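Local coordinates for protein formylmethanofuran--tetrahydromethanopterin formyltransferase (Methanosarcina barkeri, PDB 1M5S) that probably catalyses the reversible transfer of a formyl group from formylmethanofuran to tetrahydromethanopterin, a step of methanogenesis from carbon dioxide, at residues E181-T186 and Y245-N250; A267-T270 and K276-A279. All coordinates share one frame; numbering follows the deposited sequence.

Interaction 1 (E181-T186 and Y245-N250); sequences EAAVDT and YEIVIN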
ATOM      1  N   GLU A 181      -1.307 -13.661   8.517  1.00 18.13           N
ATOM      2  CA  GLU A 181      -1.058 -12.716   7.428  1.00 13.97           C
ATOM      3  C   GLU A 181      -0.340 -13.397   6.265  1.00 10.49           C
ATOM      4  O   GLU A 181      -0.749 -13.245   5.110  1.00 14.06           O
ATOM      5  CB  GLU A 181      -0.228 -11.536   7.942  1.00 15.13           C
ATOM      6  CG  GLU A 181       0.113 -10.502   6.890  1.00 17.33           C
ATOM      7  CD  GLU A 181       0.968  -9.372   7.425  1.00 20.90           C
ATOM      8  OE1 GLU A 181       1.035  -9.193   8.664  1.00 20.79           O
ATOM      9  OE2 GLU A 181       1.547  -8.638   6.596  1.00 20.11           O
ATOM     10  N   ALA A 182       0.698 -14.172   6.580  1.00 17.77           N
ATOM     11  CA  ALA A 182       1.451 -14.914   5.568  1.00 15.52           C
ATOM     12  C   ALA A 182       0.558 -15.933   4.865  1.00 20.38           C
ATOM     13  O   ALA A 182       0.600 -16.055   3.640  1.00 17.39           O
ATOM     14  CB  ALA A 182       2.636 -15.617   6.200  1.00 17.80           C
ATOM     15  N   ALA A 183      -0.282 -16.626   5.637  1.00 17.71           N
ATOM     16  CA  ALA A 183      -1.235 -17.587   5.072  1.00 15.74           C
ATOM     17  C   ALA A 183      -2.254 -16.927   4.132  1.00 14.59           C
ATOM     18  O   ALA A 183      -2.501 -17.419   3.027  1.00 16.81           O
ATOM     19  CB  ALA A 183      -1.952 -18.332   6.193  1.00 13.30           C
ATOM     20  N   VAL A 184      -2.790 -15.780   4.545  1.00 11.00           N
ATOM     21  CA  VAL A 184      -3.752 -15.043   3.729  1.00 16.47           C
ATOM     22  C   VAL A 184      -3.144 -14.508   2.423  1.00 17.24           C
ATOM     23  O   VAL A 184      -3.781 -14.576   1.367  1.00 14.10           O
ATOM     24  CB  VAL A 184      -4.374 -13.891   4.540  1.00 17.15           C
ATOM     25  CG1 VAL A 184      -5.145 -12.929   3.630  1.00 18.56           C
ATOM     26  CG2 VAL A 184      -5.301 -14.473   5.586  1.00 21.11           C
ATOM     27  N   ASP A 185      -1.904 -14.021   2.484  1.00 16.13           N
ATOM     28  CA  ASP A 185      -1.204 -13.553   1.290  1.00 20.51           C
ATOM     29  C   ASP A 185      -0.987 -14.710   0.323  1.00 18.89           C
ATOM     30  O   ASP A 185      -1.027 -14.529  -0.891  1.00 19.12           O
ATOM     31  CB  ASP A 185       0.156 -12.945   1.655  1.00 17.99           C
ATOM     32  CG  ASP A 185       0.039 -11.559   2.271  1.00 16.92           C
ATOM     33  OD1 ASP A 185      -0.965 -10.854   2.033  1.00 15.87           O
ATOM     34  OD2 ASP A 185       0.978 -11.153   2.981  1.00 26.38           O
ATOM     35  N   THR A 186      -0.706 -15.888   0.872  1.00 15.04           N
ATOM     36  CA  THR A 186      -0.475 -17.084   0.065  1.00 18.60           C
ATOM     37  C   THR A 186      -1.765 -17.540  -0.611  1.00 17.79           C
ATOM     38  O   THR A 186      -1.785 -17.825  -1.805  1.00 20.10           O
ATOM     39  CB  THR A 186       0.054 -18.233   0.932  1.00 22.61           C
ATOM     40  OG1 THR A 186       1.156 -17.757   1.708  1.00 23.96           O
ATOM     41  CG2 THR A 186       0.522 -19.387   0.067  1.00 21.18           C
ATOM     42  N   TYR A 245      -5.483 -17.428  15.980  1.00 19.75           N
ATOM     43  CA  TYR A 245      -6.221 -16.852  14.860  1.00 18.64           C
ATOM     44  C   TYR A 245      -6.702 -17.979  13.962  1.00 16.22           C
ATOM     45  O   TYR A 245      -6.054 -19.026  13.859  1.00 21.17           O
ATOM     46  CB  TYR A 245      -5.341 -15.881  14.051  1.00 19.01           C
ATOM     47  CG  TYR A 245      -5.144 -14.540  14.719  1.00 24.27           C
ATOM     48  CD1 TYR A 245      -6.158 -13.580  14.719  1.00 22.98           C
ATOM     49  CD2 TYR A 245      -3.964 -14.250  15.400  1.00 23.00           C
ATOM     50  CE1 TYR A 245      -6.000 -12.368  15.384  1.00 18.16           C
ATOM     51  CE2 TYR A 245      -3.802 -13.053  16.071  1.00 25.68           C
ATOM     52  CZ  TYR A 245      -4.822 -12.120  16.062  1.00 21.12           C
ATOM     53  OH  TYR A 245      -4.669 -10.963  16.775  1.00 20.87           O
ATOM     54  N   GLU A 246      -7.856 -17.767  13.338  1.00 18.06           N
ATOM     55  CA  GLU A 246      -8.411 -18.722  12.395  1.00 21.22           C
ATOM     56  C   GLU A 246      -8.497 -18.085  11.011  1.00 20.90           C
ATOM     57  O   GLU A 246      -8.696 -16.877  10.885  1.00 24.42           O
ATOM     58  CB  GLU A 246      -9.798 -19.161  12.863  1.00 25.59           C
ATOM     59  CG  GLU A 246     -10.567 -19.978  11.842  1.00 33.01           C
ATOM     60  CD  GLU A 246     -11.994 -20.286  12.271  1.00 34.63           C
ATOM     61  OE1 GLU A 246     -12.492 -19.661  13.237  1.00 26.22           O
ATOM     62  OE2 GLU A 246     -12.616 -21.161  11.624  1.00 27.92           O
ATOM     63  N   ILE A 247      -8.230 -18.883   9.982  1.00 17.57           N
ATOM     64  CA  ILE A 247      -8.448 -18.456   8.610  1.00 21.95           C
ATOM     65  C   ILE A 247      -9.587 -19.282   8.017  1.00 30.56           C
ATOM     66  O   ILE A 247      -9.525 -20.510   8.019  1.00 27.93           O
ATOM     67  CB  ILE A 247      -7.156 -18.607   7.771  1.00 22.16           C
ATOM     68  CG1 ILE A 247      -6.098 -17.627   8.297  1.00 23.00           C
ATOM     69  CG2 ILE A 247      -7.436 -18.343   6.294  1.00 21.35           C
ATOM     70  CD1 ILE A 247      -4.948 -17.426   7.387  1.00 33.36           C
ATOM     71  N   VAL A 248     -10.702 -18.609   7.728  1.00 23.96           N
ATOM     72  CA  VAL A 248     -11.838 -19.224   7.041  1.00 26.04           C
ATOM     73  C   VAL A 248     -11.699 -19.074   5.531  1.00 28.72           C
ATOM     74  O   VAL A 248     -11.356 -18.005   5.036  1.00 22.19           O
ATOM     75  CB  VAL A 248     -13.173 -18.597   7.490  1.00 33.03           C
ATOM     76  CG1 VAL A 248     -14.328 -19.214   6.720  1.00 29.08           C
ATOM     77  CG2 VAL A 248     -13.371 -18.811   8.978  1.00 32.00           C
ATOM     78  N   ILE A 249     -11.998 -20.151   4.815  1.00 20.41           N
ATOM     79  CA  ILE A 249     -11.772 -20.258   3.374  1.00 15.87           C
ATOM     80  C   ILE A 249     -13.069 -20.729   2.691  1.00 31.38           C
ATOM     81  O   ILE A 249     -13.633 -21.756   3.068  1.00 25.61           O
ATOM     82  CB  ILE A 249     -10.641 -21.288   3.072  1.00 16.71           C
ATOM     83  CG1 ILE A 249      -9.373 -20.911   3.840  1.00 19.36           C
ATOM     84  CG2 ILE A 249     -10.361 -21.362   1.582  1.00 22.26           C
ATOM     85  CD1 ILE A 249      -8.311 -21.970   3.851  1.00 26.01           C
ATOM     86  N   ASN A 250     -13.617 -19.893   1.812  1.00 27.31           N
ATOM     87  CA  ASN A 250     -14.680 -20.311   0.900  1.00 24.97           C
ATOM     88  C   ASN A 250     -14.051 -20.601  -0.445  1.00 27.09           C
ATOM     89  O   ASN A 250     -12.982 -20.084  -0.754  1.00 25.63           O
ATOM     90  CB  ASN A 250     -15.731 -19.215   0.744  1.00 22.80           C
ATOM     91  CG  ASN A 250     -16.502 -18.961   2.018  1.00 20.29           C
ATOM     92  OD1 ASN A 250     -16.171 -19.497   3.076  1.00 23.73           O
ATOM     93  ND2 ASN A 250     -17.533 -18.130   1.930  1.00 26.20           N
TER
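Ile247 drives its CD1 methyl from strand 243-251 against helix 173-187, where it meets two neighbouring residues of the same turn. CD1 lies 3.3 Å from Ala183 CB and 3.5 Å from Val184 CG2, both closer than ordinary carbon-carbon contact; on the strand side CD1 makes both touches. An extended side chain gives it this reach: CG1 stands anti to the carbonyl carbon (chi1 -66°) and CD1 anti to CA (chi2 -165°). Val184 meets it obliquely, through CG2 alone. This is the helix-on-sheet packing of an alpha/beta sandwich in the proximal lobe, with Val184 and Ile247 7.6 Å apart at their CA atoms; Phe166 of strand 147-170, which pairs with Ile247 through the backbone, also packs on Ala183. Glu181 and Asp185, whose side chains take no part in the contact, are partly exposed and border other subunits, Glu181 packing on Trp32 of the second subunit and Asp185 on Lys30 of the third, whose Ala28 covers Ala182. Thr186, buried, turns its hydroxyl back to its own helix: OG1 donates to Ala182 O at 2.6 Å, and this oxygen also accepts from Thr186 N on the opposite face of its carbonyl plane.

Interaction 2 (A267-T270 and K276-A279); sequences AAVT and KISA
Val269 and Ile277 set their side chains across each other at about a right angle, so the meeting is confined to a few carbons. Val269 CG1 rests 3.8 Å from Ile277 CG1 and 4.2 Å from Ile277 CD1, an unstrained apolar distance in both cases. On the valine, chi1 of -56° places CG1 anti to the carbonyl carbon and directs it at the isoleucine. The isoleucine chain is bent: with chi2 at -63°, CD1 folds back and lies beside Val269 CG1 as well as near Ala268. The CB of Ala268, which points toward the strand, comes to 4.3 Å from Ile277 CD1 and marks the looser end of the contact. Val6 of strand 6-8 touches both Val269 and Ile277, and Ile168 of strand 147-170 lies on Ala268. Just past the helix end, Thr270 OG1 donates to Ala267 O at 2.6 Å, and Thr270 N binds the same oxygen at 3.3 Å. The chain thus leaves the helix with a carbonyl gripped twice, while the carbonyl of Val269 accepts from Asn4. Five residues separate the two segments, which makes this a short helix-to-strand connection, the chain turning back after helix 254-268, so that its last residue, Ala268, and the next, Val269, lie on strand 274-278 in the alpha/beta sandwich.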
ATOM      1  N   ALA A 267       2.692 -21.886   4.947  1.00 22.12           N
ATOM      2  CA  ALA A 267       3.204 -20.526   5.110  1.00 18.40           C
ATOM      3  C   ALA A 267       3.155 -20.089   6.572  1.00 17.29           C
ATOM      4  O   ALA A 267       4.095 -19.474   7.070  1.00 20.08           O
ATOM      5  CB  ALA A 267       2.413 -19.556   4.237  1.00 18.87           C
ATOM      6  N   ALA A 268       2.093 -20.478   7.276  1.00 15.12           N
ATOM      7  CA  ALA A 268       1.947 -20.165   8.697  1.00 20.99           C
ATOM      8  C   ALA A 268       3.055 -20.742   9.575  1.00 23.06           C
ATOM      9  O   ALA A 268       3.506 -20.084  10.514  1.00 17.16           O
ATOM     10  CB  ALA A 268       0.591 -20.634   9.203  1.00 17.75           C
ATOM     11  N   VAL A 269       3.468 -21.980   9.315  1.00 18.38           N
ATOM     12  CA  VAL A 269       4.476 -22.609  10.174  1.00 18.56           C
ATOM     13  C   VAL A 269       5.906 -22.124   9.922  1.00 20.14           C
ATOM     14  O   VAL A 269       6.839 -22.595  10.568  1.00 20.29           O
ATOM     15  CB  VAL A 269       4.461 -24.169  10.076  1.00 16.38           C
ATOM     16  CG1 VAL A 269       3.077 -24.704  10.399  1.00 19.44           C
ATOM     17  CG2 VAL A 269       4.933 -24.624   8.698  1.00 15.55           C
ATOM     18  N   THR A 270       6.082 -21.191   8.989  1.00 19.49           N
ATOM     19  CA  THR A 270       7.401 -20.599   8.767  1.00 19.35           C
ATOM     20  C   THR A 270       7.696 -19.470   9.752  1.00 22.50           C
ATOM     21  O   THR A 270       8.839 -19.036   9.869  1.00 18.70           O
ATOM     22  CB  THR A 270       7.566 -20.069   7.317  1.00 17.96           C
ATOM     23  OG1 THR A 270       6.626 -19.016   7.066  1.00 16.55           O
ATOM     24  CG2 THR A 270       7.341 -21.182   6.318  1.00 20.00           C
ATOM     25  N   LYS A 276       1.106 -24.647  17.171  1.00 20.64           N
ATOM     26  CA  LYS A 276       0.214 -25.691  16.687  1.00 25.37           C
ATOM     27  C   LYS A 276      -0.702 -25.179  15.583  1.00 23.05           C
ATOM     28  O   LYS A 276      -1.096 -24.009  15.579  1.00 21.47           O
ATOM     29  CB  LYS A 276      -0.634 -26.231  17.843  1.00 28.89           C
ATOM     30  CG  LYS A 276      -1.356 -27.536  17.528  1.00 36.69           C
ATOM     31  CD  LYS A 276      -2.685 -27.634  18.250  1.00 39.19           C
ATOM     32  CE  LYS A 276      -2.530 -28.229  19.623  1.00 43.46           C
ATOM     33  NZ  LYS A 276      -3.859 -28.485  20.237  1.00 44.41           N
ATOM     34  N   ILE A 277      -0.987 -26.050  14.620  1.00 19.53           N
ATOM     35  CA  ILE A 277      -2.058 -25.831  13.655  1.00 18.41           C
ATOM     36  C   ILE A 277      -3.218 -26.752  14.014  1.00 25.06           C
ATOM     37  O   ILE A 277      -3.034 -27.959  14.184  1.00 20.99           O
ATOM     38  CB  ILE A 277      -1.615 -26.168  12.204  1.00 16.63           C
ATOM     39  CG1 ILE A 277      -0.449 -25.267  11.771  1.00 27.45           C
ATOM     40  CG2 ILE A 277      -2.814 -26.074  11.257  1.00 18.69           C
ATOM     41  CD1 ILE A 277      -0.778 -23.786  11.719  1.00 22.23           C
ATOM     42  N   SER A 278      -4.412 -26.184  14.104  1.00 26.01           N
ATOM     43  CA  SER A 278      -5.619 -26.982  14.253  1.00 29.53           C
ATOM     44  C   SER A 278      -6.662 -26.569  13.212  1.00 33.09           C
ATOM     45  O   SER A 278      -6.307 -26.036  12.160  1.00 28.14           O
ATOM     46  CB  SER A 278      -6.184 -26.826  15.664  1.00 30.21           C
ATOM     47  OG  SER A 278      -7.162 -27.817  15.922  1.00 39.37           O
ATOM     48  N   ALA A 279      -7.923 -26.916  13.471  1.00 31.50           N
ATOM     49  CA  ALA A 279      -9.045 -26.609  12.581  1.00 31.87           C
ATOM     50  C   ALA A 279     -10.351 -26.708  13.347  1.00 38.34           C
ATOM     51  O   ALA A 279     -10.440 -27.413  14.349  1.00 36.71           O
ATOM     52  CB  ALA A 279      -9.072 -27.566  11.405  1.00 32.06           C
TER

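In the fold
Both are buried, apolar contacts of a helix, or in interaction 2 a helix end and the residue after it, with a strand of the proximal lobe; neither has a hydrogen bond across it. Interaction 1 is the more central, its centre about 9 Å from the centre of the chain; it joins segments with 58 residues between them and is compressed. The centre of interaction 2 lies about 19 Å from that of the chain; it closes a five-residue connection and packs at normal distances. Both strands pair with strand 147-170. The two helices meet directly, Ala267 CB lying 3.3 Å from Thr186 OG1. Two other subunits flank the helix of interaction 1, whereas at interaction 2 Thr270 packs on Gly68 of the third subunit.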